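Local coordinates for oxidoreductase, short chain dehydrogenase/reductase family protein (Bifidobacterium adolescentis L2-32, PDB 6OW4) that acts as an NADH-dependent 20beta-hydroxysteroid dehydrogenase of the short-chain dehydrogenase/reductase family, probably interconverting 20-keto and 20beta-hydroxy steroids, at residues G160-A163 with H164-M167; T12-Q15 with I16-E19. One frame throughout, in Å; residues are numbered along the deposited sequence.

Both contacts are pieces of helix, about two turns each, met in series along the chain: contact 2 comes first, in helix 12-20 near the amino terminus, and contact 1 follows in the long helix 142-170 of the Rossmann-type domain. Their centres lie 35 Å apart and their nearest atoms about 25 Å, so the two do not touch. Contact 1 is mostly buried, and the side chain of its Ile162 comes to about 11 Å from the bound NAD, whereas the centre of contact 2 lies about 38 Å from the centre of the chain, away from the annotated sites. Each nevertheless reaches another copy of the protein: residues 160-167 meet the second subunit, residues 12-19 the third.

Contact 1 (G160-A163 with H164-M167); sequences GRIA and HEIM
Arg161 and Glu165 run side by side, pointing the same way, one turn apart on helix 142-170, a long helix flanking the parallel sheet of the Rossmann fold. They form an i to i+4 salt bridge in which OE2 of Glu165 sits 3.1 Å from NE of Arg161, at the edge of the guanidinium and near its plane. The two flat groups are turned 37° against each other and the hydrogen bond is weak, with an N-H...O angle of 126°. With CG of Arg161 anti to the backbone N, the chain runs alongside Glu165 and then bends at chi3, leaving NH1 for a second carboxylate, Glu142 of the second subunit. Glu142 of the second subunit is its stronger partner, and the two carboxylates together probably restrain the guanidinium.

His164 turns its ring back over the preceding turn. Its CG stands between the backbone N and the carbonyl carbon (chi1 70°), a rotation that lays one ring face across the carbonyl O of Arg161, 3.5 Å above the plane and over the ring centre. CD2 comes within 3.2 Å of Gly160 O, and the side chain also packs on Gln138 of the second subunit.

On another side of the helix Ile162 and Ile166 rest against helix 105-119, while Ala163 and Met167 face Leu176 of strand 174-179. The stronger backbone bonds join Glu165 N to Arg161 O and Ile166 N to Ile162 O; those from His164 N to Gly160 O and from Met167 N to Ala163 O are weak. The Glu165 side chain passes across Ile162 at a slant, with OE1 of Glu165 lying 3.5 Å from CA of Ile162.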
loop_
_atom_site.group_PDB
_atom_site.type_symbol
_atom_site.label_atom_id
_atom_site.label_comp_id
_atom_site.label_asym_id
_atom_site.label_seq_id
_atom_site.Cartn_x
_atom_site.Cartn_y
_atom_site.Cartn_z
ATOM N N GLY F 160 9.262 22.915 -2.967
ATOM C CA GLY F 160 9.997 21.851 -2.259
ATOM C C GLY F 160 11.486 21.907 -2.559
ATOM O O GLY F 160 12.278 21.688 -1.628
ATOM N N ARG F 161 11.853 22.206 -3.809
ATOM C CA ARG F 161 13.261 22.193 -4.293
ATOM C C ARG F 161 14.061 23.303 -3.599
ATOM O O ARG F 161 15.155 23.001 -3.078
ATOM C CB ARG F 161 13.324 22.343 -5.817
ATOM C CG ARG F 161 14.675 21.974 -6.416
ATOM C CD ARG F 161 14.835 22.426 -7.856
ATOM N NE ARG F 161 14.613 23.861 -7.994
ATOM C CZ ARG F 161 13.748 24.441 -8.828
ATOM N NH1 ARG F 161 13.006 23.720 -9.653
ATOM N NH2 ARG F 161 13.638 25.757 -8.843
ATOM N N ILE F 162 13.537 24.533 -3.583
ATOM C CA ILE F 162 14.232 25.720 -2.994
ATOM C C ILE F 162 14.425 25.495 -1.489
ATOM O O ILE F 162 15.428 25.994 -0.950
ATOM C CB ILE F 162 13.497 27.044 -3.303
ATOM C CG1 ILE F 162 12.096 27.110 -2.686
ATOM C CG2 ILE F 162 13.463 27.297 -4.803
ATOM C CD1 ILE F 162 11.552 28.515 -2.567
ATOM N N ALA F 163 13.515 24.760 -0.844
ATOM C CA ALA F 163 13.553 24.442 0.603
ATOM C C ALA F 163 14.803 23.611 0.921
ATOM O O ALA F 163 15.600 24.051 1.777
ATOM C CB ALA F 163 12.291 23.726 1.015
ATOM N N HIS F 164 14.978 22.467 0.252
ATOM C CA HIS F 164 16.111 21.531 0.493
ATOM C C HIS F 164 17.385 22.055 -0.183
ATOM O O HIS F 164 18.479 21.609 0.215
ATOM C CB HIS F 164 15.740 20.089 0.102
ATOM C CG HIS F 164 15.594 19.832 -1.359
ATOM N ND1 HIS F 164 16.666 19.860 -2.228
ATOM C CD2 HIS F 164 14.518 19.487 -2.100
ATOM C CE1 HIS F 164 16.253 19.572 -3.444
ATOM N NE2 HIS F 164 14.938 19.337 -3.393
ATOM N N GLU F 165 17.254 22.972 -1.149
ATOM C CA GLU F 165 18.398 23.711 -1.754
ATOM C C GLU F 165 19.052 24.588 -0.679
ATOM O O GLU F 165 20.283 24.491 -0.510
ATOM C CB GLU F 165 17.943 24.555 -2.948
ATOM C CG GLU F 165 17.966 23.801 -4.268
ATOM C CD GLU F 165 17.392 24.556 -5.457
ATOM O OE1 GLU F 165 16.943 25.704 -5.273
ATOM O OE2 GLU F 165 17.396 23.990 -6.569
ATOM N N ILE F 166 18.253 25.405 0.016
ATOM C CA ILE F 166 18.705 26.325 1.104
ATOM C C ILE F 166 19.412 25.505 2.190
ATOM O O ILE F 166 20.504 25.920 2.624
ATOM C CB ILE F 166 17.519 27.133 1.676
ATOM C CG1 ILE F 166 17.014 28.179 0.677
ATOM C CG2 ILE F 166 17.885 27.772 3.010
ATOM C CD1 ILE F 166 15.594 28.643 0.927
ATOM N N MET F 167 18.799 24.391 2.606
ATOM C CA MET F 167 19.266 23.524 3.721
ATOM C C MET F 167 20.694 23.045 3.445
ATOM O O MET F 167 21.559 23.235 4.322
ATOM C CB MET F 167 18.345 22.313 3.888
ATOM C CG MET F 167 17.007 22.662 4.505
ATOM S SD MET F 167 15.814 21.312 4.373
ATOM C CE MET F 167 14.343 22.104 5.022
#

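Contact 2 (T12-Q15 with I16-E19); sequences TVEQ and IFDE
The ring of Phe17 carries the carbonyl O of Val13 over one face, 3.3 Å above the plane and offset toward the rim, while OE1 of Glu14 stands at its edge, 4.0 Å from CD2. The carboxylate and ring planes are 66° apart. Val13 lies alongside Phe17, and its CG2 branch, anti to the backbone N, meets CE2 at 4.1 Å. This is i to i+4 packing on the short amino-terminal helix 12-20, which docks on the third subunit of the tetramer: there the Phe17 ring meets Trp234 and His247 of the third subunit, and Val13 and Phe17 both pack on Met244 of that subunit. With an alanine here in place of Phe17, Val13 CG2 would probably lose its aromatic neighbour and a gap would open against Trp234 and His247 of the third subunit. Glu14 is bent at chi2 (56°), which brings its carboxylate over to Asp18; the two carboxylate planes are 58° apart, with OE2 of Glu14 3.1 Å from Asp18 OD1. Such like charges would be expected to repel, or to raise the affinity of one for a proton. OE1 of Glu14 accepts a weak hydrogen bond from the backbone N of Gly240 of the third subunit.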
loop_
_atom_site.group_PDB
_atom_site.type_symbol
_atom_site.label_atom_id
_atom_site.label_comp_id
_atom_site.label_asym_id
_atom_site.label_seq_id
_atom_site.Cartn_x
_atom_site.Cartn_y
_atom_site.Cartn_z
ATOM N N THR F 12 34.379 -3.778 22.315
ATOM C CA THR F 12 34.364 -2.328 21.982
ATOM C C THR F 12 33.229 -2.060 20.984
ATOM O O THR F 12 32.673 -0.947 21.017
ATOM C CB THR F 12 35.722 -1.847 21.448
ATOM O OG1 THR F 12 36.035 -2.576 20.261
ATOM C CG2 THR F 12 36.845 -2.005 22.451
ATOM N N VAL F 13 32.890 -3.049 20.146
ATOM C CA VAL F 13 31.764 -2.974 19.166
ATOM C C VAL F 13 30.463 -2.709 19.935
ATOM O O VAL F 13 29.676 -1.862 19.479
ATOM C CB VAL F 13 31.676 -4.242 18.289
ATOM C CG1 VAL F 13 30.909 -5.375 18.958
ATOM C CG2 VAL F 13 31.075 -3.937 16.926
ATOM N N GLU F 14 30.267 -3.389 21.069
ATOM C CA GLU F 14 29.038 -3.301 21.906
ATOM C C GLU F 14 29.018 -1.957 22.645
ATOM O O GLU F 14 27.924 -1.376 22.773
ATOM C CB GLU F 14 28.970 -4.477 22.883
ATOM C CG GLU F 14 27.638 -4.593 23.606
ATOM C CD GLU F 14 26.421 -4.702 22.700
ATOM O OE1 GLU F 14 26.508 -5.408 21.671
ATOM O OE2 GLU F 14 25.393 -4.072 23.019
ATOM N N GLN F 15 30.185 -1.490 23.107
ATOM C CA GLN F 15 30.375 -0.176 23.781
ATOM C C GLN F 15 30.068 0.962 22.799
ATOM O O GLN F 15 29.544 1.999 23.249
ATOM C CB GLN F 15 31.803 -0.044 24.313
ATOM C CG GLN F 15 32.115 -1.004 25.451
ATOM C CD GLN F 15 33.593 -1.071 25.747
ATOM O OE1 GLN F 15 34.172 -2.149 25.858
ATOM N NE2 GLN F 15 34.216 0.089 25.867
ATOM N N ILE F 16 30.397 0.780 21.516
ATOM C CA ILE F 16 30.115 1.768 20.432
ATOM C C ILE F 16 28.594 1.894 20.272
ATOM O O ILE F 16 28.104 3.040 20.245
ATOM C CB ILE F 16 30.815 1.369 19.117
ATOM C CG1 ILE F 16 32.331 1.558 19.213
ATOM C CG2 ILE F 16 30.235 2.128 17.931
ATOM C CD1 ILE F 16 33.121 0.715 18.239
ATOM N N PHE F 17 27.883 0.764 20.182
ATOM C CA PHE F 17 26.405 0.705 20.010
ATOM C C PHE F 17 25.714 1.362 21.210
ATOM O O PHE F 17 24.754 2.132 21.008
ATOM C CB PHE F 17 25.912 -0.737 19.856
ATOM C CG PHE F 17 26.315 -1.436 18.581
ATOM C CD1 PHE F 17 26.338 -0.765 17.366
ATOM C CD2 PHE F 17 26.641 -2.785 18.591
ATOM C CE1 PHE F 17 26.703 -1.420 16.200
ATOM C CE2 PHE F 17 27.004 -3.438 17.423
ATOM C CZ PHE F 17 27.033 -2.756 16.230
ATOM N N ASP F 18 26.193 1.060 22.420
ATOM C CA ASP F 18 25.596 1.522 23.700
ATOM C C ASP F 18 25.750 3.044 23.823
ATOM O O ASP F 18 24.889 3.666 24.473
ATOM C CB ASP F 18 26.208 0.776 24.889
ATOM C CG ASP F 18 25.975 -0.728 24.853
ATOM O OD1 ASP F 18 25.069 -1.170 24.112
ATOM O OD2 ASP F 18 26.708 -1.447 25.557
ATOM N N GLU F 19 26.801 3.612 23.222
ATOM C CA GLU F 19 27.071 5.077 23.189
ATOM C C GLU F 19 26.212 5.724 22.092
ATOM O O GLU F 19 25.588 6.764 22.376
ATOM C CB GLU F 19 28.568 5.336 22.981
ATOM C CG GLU F 19 28.931 6.798 22.752
ATOM C CD GLU F 19 28.391 7.789 23.771
ATOM O OE1 GLU F 19 28.297 7.431 24.963
ATOM O OE2 GLU F 19 28.061 8.925 23.367
#